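Local coordinates for enolase (alpha proteobacterium BAL199, PDB 3UGV), which probably acts as a magnesium-dependent enolase-superfamily enzyme that abstracts a proton next to a substrate carboxylate, at residues F[191-196]-F[210-215]; F[88-93]-F[129-134]. All blocks are in the same frame, centred on the assembly; numbering follows the deposited sequence.

Contact 1: residues F[191-196]-F[210-215]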
loop_
_atom_site.group_PDB
_atom_site.type_symbol
_atom_site.label_atom_id
_atom_site.label_comp_id
_atom_site.label_asym_id
_atom_site.label_seq_id
_atom_site.Cartn_x
_atom_site.Cartn_y
_atom_site.Cartn_z
ATOM N N LYS F 191 -28.210 30.020 5.162
ATOM C CA LYS F 191 -27.365 29.984 3.973
ATOM C C LYS F 191 -27.278 28.572 3.398
ATOM O O LYS F 191 -26.612 28.345 2.382
ATOM C CB LYS F 191 -25.971 30.513 4.288
ATOM C CG LYS F 191 -25.928 31.934 4.855
ATOM C CD LYS F 191 -24.505 32.214 5.403
ATOM C CE LYS F 191 -24.211 33.696 5.658
ATOM N NZ LYS F 191 -24.989 34.309 6.772
ATOM N N GLY F 192 -27.946 27.624 4.052
ATOM C CA GLY F 192 -27.966 26.257 3.569
ATOM C C GLY F 192 -29.212 25.534 4.044
ATOM O O GLY F 192 -29.760 25.846 5.093
ATOM N N LEU F 193 -29.662 24.570 3.253
ATOM C CA LEU F 193 -30.870 23.803 3.540
ATOM C C LEU F 193 -30.490 22.345 3.344
ATOM O O LEU F 193 -29.741 22.037 2.426
ATOM C CB LEU F 193 -31.970 24.163 2.528
ATOM C CG LEU F 193 -32.455 25.612 2.508
ATOM C CD1 LEU F 193 -33.432 25.829 1.377
ATOM C CD2 LEU F 193 -33.115 25.959 3.834
ATOM N N LYS F 194 -30.984 21.444 4.185
ATOM C CA LYS F 194 -30.854 20.025 3.868
ATOM C C LYS F 194 -31.991 19.561 2.967
ATOM O O LYS F 194 -33.164 19.730 3.288
ATOM C CB LYS F 194 -30.802 19.147 5.118
ATOM C CG LYS F 194 -30.741 17.654 4.759
ATOM C CD LYS F 194 -30.160 16.839 5.872
ATOM C CE LYS F 194 -28.659 16.977 5.906
ATOM N NZ LYS F 194 -28.139 16.415 7.175
ATOM N N LEU F 195 -31.631 18.946 1.849
ATOM C CA LEU F 195 -32.602 18.446 0.893
ATOM C C LEU F 195 -32.549 16.909 0.866
ATOM O O LEU F 195 -31.495 16.322 0.624
ATOM C CB LEU F 195 -32.295 19.031 -0.492
ATOM C CG LEU F 195 -33.151 18.558 -1.656
ATOM C CD1 LEU F 195 -34.567 19.016 -1.429
ATOM C CD2 LEU F 195 -32.616 19.075 -2.973
ATOM N N ARG F 196 -33.676 16.249 1.129
ATOM C CA ARG F 196 -33.680 14.789 1.101
ATOM C C ARG F 196 -33.920 14.265 -0.313
ATOM O O ARG F 196 -34.725 14.814 -1.072
ATOM C CB ARG F 196 -34.707 14.205 2.071
ATOM C CG ARG F 196 -34.235 14.122 3.522
ATOM C CD ARG F 196 -34.350 15.445 4.291
ATOM N NE ARG F 196 -33.781 15.326 5.637
ATOM C CZ ARG F 196 -33.985 16.194 6.629
ATOM N NH1 ARG F 196 -34.756 17.255 6.425
ATOM N NH2 ARG F 196 -33.425 16.003 7.828
ATOM N N GLU F 210 -33.623 21.462 -8.666
ATOM C CA GLU F 210 -33.749 22.604 -9.580
ATOM C C GLU F 210 -34.875 23.523 -9.134
ATOM O O GLU F 210 -34.725 24.732 -9.158
ATOM C CB GLU F 210 -33.974 22.146 -11.026
ATOM C CG GLU F 210 -32.854 21.258 -11.616
ATOM C CD GLU F 210 -31.537 22.005 -11.862
ATOM O OE1 GLU F 210 -31.406 23.172 -11.424
ATOM O OE2 GLU F 210 -30.627 21.420 -12.502
ATOM N N ALA F 211 -35.990 22.945 -8.693
ATOM C CA ALA F 211 -37.127 23.737 -8.220
ATOM C C ALA F 211 -36.796 24.528 -6.949
ATOM O O ALA F 211 -37.197 25.686 -6.795
ATOM C CB ALA F 211 -38.336 22.841 -7.991
ATOM N N VAL F 212 -36.063 23.897 -6.037
ATOM C CA VAL F 212 -35.646 24.570 -4.812
ATOM C C VAL F 212 -34.754 25.773 -5.123
ATOM O O VAL F 212 -34.951 26.864 -4.599
ATOM C CB VAL F 212 -34.902 23.604 -3.853
ATOM C CG1 VAL F 212 -34.166 24.386 -2.793
ATOM C CG2 VAL F 212 -35.870 22.606 -3.220
ATOM N N TRP F 213 -33.769 25.566 -5.981
ATOM C CA TRP F 213 -32.861 26.633 -6.361
ATOM C C TRP F 213 -33.561 27.737 -7.159
ATOM O O TRP F 213 -33.210 28.897 -7.030
ATOM C CB TRP F 213 -31.689 26.059 -7.156
ATOM C CG TRP F 213 -30.510 25.674 -6.298
ATOM C CD1 TRP F 213 -30.113 26.273 -5.136
ATOM C CD2 TRP F 213 -29.577 24.606 -6.536
ATOM N NE1 TRP F 213 -28.988 25.652 -4.641
ATOM C CE2 TRP F 213 -28.635 24.632 -5.485
ATOM C CE3 TRP F 213 -29.438 23.642 -7.542
ATOM C CZ2 TRP F 213 -27.571 23.728 -5.410
ATOM C CZ3 TRP F 213 -28.379 22.747 -7.469
ATOM C CH2 TRP F 213 -27.463 22.795 -6.406
ATOM N N ASP F 214 -34.541 27.385 -7.989
ATOM C CA ASP F 214 -35.311 28.402 -8.700
ATOM C C ASP F 214 -36.039 29.275 -7.679
ATOM O O ASP F 214 -36.264 30.470 -7.904
ATOM C CB ASP F 214 -36.315 27.777 -9.687
ATOM C CG ASP F 214 -35.637 27.145 -10.926
ATOM O OD1 ASP F 214 -34.447 27.457 -11.202
ATOM O OD2 ASP F 214 -36.306 26.336 -11.626
ATOM N N ALA F 215 -36.384 28.673 -6.546
ATOM C CA ALA F 215 -37.123 29.368 -5.494
ATOM C C ALA F 215 -36.270 30.176 -4.510
ATOM O O ALA F 215 -36.720 31.217 -4.026
ATOM C CB ALA F 215 -37.979 28.369 -4.727
#
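K194 NZ, on the strand whose L193 and L195 meet V212 of the next helix, is gripped by three groups. It forms salt bridges with E251 and E347 and a hydrogen bond with the hydroxyl of Y161. E251 is also a magnesium ligand, so the lysine is held beside the metal site. The contact itself lies in a beta-alpha-beta unit of the enolase-superfamily barrel: strand 192-196, helix 202-216 and strand 221-225. Side chains alternate along the first strand. L193 and L195 point toward the helix segment, while K194 and R196 take no part in the contact with 210-215. The CD methylene of K194 sits 3.6 Å above the R196 guanidinium plane, displaced toward its rim. R196 also makes a cation-pi contact with W167, and its NH1 bonds to the carbonyls of S163 and G165. Together these contacts probably restrain the rotation of the guanidinium.

Within 210-215, V212 alone meets the strand; L195 also rests on T208 and A209, earlier in the helix. The CA atoms of L195 and V212 are 8.9 Å apart, a separation bridged by the side chains of L193, L195 and V212. The contact is modest, burying 99 Å², and purely apolar across the two segments. L222 and V174 also touch V212, placing it among the strand, its neighbour 221-225 and helix 171-183. V212 spreads its two methyls over two leucines. CG1 lies anti to the backbone N (chi1 165°) and faces L193, where L193 CD1 is a loose 4.5 Å from V212 CG1. CG2 is turned to the other leucine. There L195 CD1 comes within 4.2 Å of V212 CG2, the nearest approach between the segments.

Contact 2: residues F[88-93]-F[129-134]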
loop_
_atom_site.group_PDB
_atom_site.type_symbol
_atom_site.label_atom_id
_atom_site.label_comp_id
_atom_site.label_asym_id
_atom_site.label_seq_id
_atom_site.Cartn_x
_atom_site.Cartn_y
_atom_site.Cartn_z
ATOM N N PRO F 88 -34.663 2.314 31.366
ATOM C CA PRO F 88 -34.126 1.437 32.408
ATOM C C PRO F 88 -32.606 1.469 32.420
ATOM O O PRO F 88 -32.013 1.447 33.488
ATOM C CB PRO F 88 -34.625 0.050 31.993
ATOM C CG PRO F 88 -35.845 0.321 31.186
ATOM C CD PRO F 88 -35.548 1.590 30.439
ATOM N N ALA F 89 -31.984 1.525 31.251
ATOM C CA ALA F 89 -30.526 1.573 31.191
ATOM C C ALA F 89 -29.987 2.809 31.907
ATOM O O ALA F 89 -28.974 2.744 32.602
ATOM C CB ALA F 89 -30.048 1.545 29.754
ATOM N N LEU F 90 -30.668 3.934 31.727
ATOM C CA LEU F 90 -30.259 5.187 32.346
ATOM C C LEU F 90 -30.408 5.124 33.864
ATOM O O LEU F 90 -29.537 5.590 34.591
ATOM C CB LEU F 90 -31.057 6.362 31.778
ATOM C CG LEU F 90 -30.648 6.789 30.372
ATOM C CD1 LEU F 90 -31.614 7.817 29.822
ATOM C CD2 LEU F 90 -29.227 7.317 30.371
ATOM N N HIS F 91 -31.503 4.540 34.339
ATOM C CA HIS F 91 -31.730 4.428 35.776
ATOM C C HIS F 91 -30.759 3.438 36.418
ATOM O O HIS F 91 -30.386 3.586 37.582
ATOM C CB HIS F 91 -33.188 4.070 36.073
ATOM C CG HIS F 91 -34.150 5.188 35.795
ATOM N ND1 HIS F 91 -35.517 5.003 35.743
ATOM C CD2 HIS F 91 -33.941 6.506 35.561
ATOM C CE1 HIS F 91 -36.106 6.159 35.485
ATOM N NE2 HIS F 91 -35.173 7.087 35.371
ATOM N N ASP F 92 -30.334 2.445 35.643
ATOM C CA ASP F 92 -29.334 1.490 36.103
ATOM C C ASP F 92 -27.969 2.149 36.255
ATOM O O ASP F 92 -27.178 1.757 37.112
ATOM C CB ASP F 92 -29.222 0.309 35.137
ATOM C CG ASP F 92 -30.039 -0.888 35.577
ATOM O OD1 ASP F 92 -30.303 -1.012 36.794
ATOM O OD2 ASP F 92 -30.404 -1.710 34.703
ATOM N N MET F 93 -27.678 3.131 35.407
ATOM C CA MET F 93 -26.420 3.865 35.524
ATOM C C MET F 93 -26.508 4.793 36.722
ATOM O O MET F 93 -25.530 4.996 37.444
ATOM C CB MET F 93 -26.105 4.648 34.248
ATOM C CG MET F 93 -25.496 3.804 33.144
ATOM S SD MET F 93 -25.545 4.602 31.514
ATOM C CE MET F 93 -24.794 3.335 30.486
ATOM N N SER F 129 -23.969 8.289 26.453
ATOM C CA SER F 129 -23.865 9.616 25.836
ATOM C C SER F 129 -24.841 10.601 26.475
ATOM O O SER F 129 -24.514 11.767 26.691
ATOM C CB SER F 129 -24.109 9.538 24.325
ATOM O OG SER F 129 -23.063 8.854 23.659
ATOM N N GLY F 130 -26.035 10.115 26.793
ATOM C CA GLY F 130 -27.045 10.919 27.462
ATOM C C GLY F 130 -26.620 11.361 28.850
ATOM O O GLY F 130 -26.889 12.497 29.265
ATOM N N VAL F 131 -25.973 10.455 29.579
ATOM C CA VAL F 131 -25.445 10.775 30.897
ATOM C C VAL F 131 -24.352 11.803 30.718
ATOM O O VAL F 131 -24.312 12.808 31.420
ATOM C CB VAL F 131 -24.835 9.537 31.572
ATOM C CG1 VAL F 131 -23.952 9.942 32.735
ATOM C CG2 VAL F 131 -25.930 8.567 32.007
ATOM N N ASP F 132 -23.470 11.551 29.752
ATOM C CA ASP F 132 -22.331 12.426 29.518
ATOM C C ASP F 132 -22.750 13.885 29.308
ATOM O O ASP F 132 -22.183 14.792 29.925
ATOM C CB ASP F 132 -21.523 11.932 28.323
ATOM C CG ASP F 132 -20.213 12.682 28.150
ATOM O OD1 ASP F 132 -19.257 12.395 28.910
ATOM O OD2 ASP F 132 -20.131 13.544 27.242
ATOM N N MET F 133 -23.736 14.109 28.440
ATOM C CA MET F 133 -24.204 15.467 28.167
ATOM C C MET F 133 -24.770 16.146 29.409
ATOM O O MET F 133 -24.430 17.290 29.701
ATOM C CB MET F 133 -25.230 15.477 27.040
ATOM C CG MET F 133 -24.617 15.178 25.697
ATOM S SD MET F 133 -25.856 15.176 24.405
ATOM C CE MET F 133 -26.653 13.601 24.693
ATOM N N ALA F 134 -25.638 15.443 30.130
ATOM C CA ALA F 134 -26.190 15.962 31.380
ATOM C C ALA F 134 -25.091 16.311 32.382
ATOM O O ALA F 134 -25.110 17.374 33.002
ATOM C CB ALA F 134 -27.155 14.956 31.995
#
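L90 and V131 lie alongside each other, their side chains running in opposite directions. The touching atoms are methyl groups, with L90 CD2 3.9 Å from V131 CG2. M93 reaches the same methyl at a slant, and M93 SD lies 4.0 Å from V131 CG2. One valine methyl therefore meets a leucine branch and a thioether sulfur, which sit one helical turn apart on helix 83-97. The extended chain of M93 beyond CG carries its sulfur to that point. V131 CG2 lies anti to the carbonyl carbon, beside the backbone N, and this turns it toward L90 and M93.

The helices are close here, with 7.5 Å between the CA atoms of L90 and V131. G130 has no side chain, and its backbone loses a little surface to helix 83-97. L90 also rests on L33, A35, I59 and I61 of the sheet, while I107 of helix 104-114 touches V131. On another side of helix 83-97, D92 forms a salt bridge with K84 of the second subunit. The arrangement is a buried helix-helix contact of the N-terminal capping domain of the mandelate racemase/muconate lactonizing enzyme family, where helices pack on a three-stranded antiparallel sheet.

Overall arrangement
Contact 2 comes first along the chain and is complete before contact 1 begins. The two fall in different domains and share no helix, strand or sheet. Contact 2 joins helices 83-97 and 123-142 in the N-terminal capping domain. Contact 1 joins strand 192-196 to helix 202-216 in the barrel domain. Their centres are 38 Å apart, on opposite sides of the chain's centre, and their nearest atoms are about 17 Å apart. Each belongs to the core of its own domain. The barrel side carries D225, E251 and E277, which bind one magnesium ion. In this superfamily the capping domain typically helps to enclose the substrate, so both domains probably contribute to the active site.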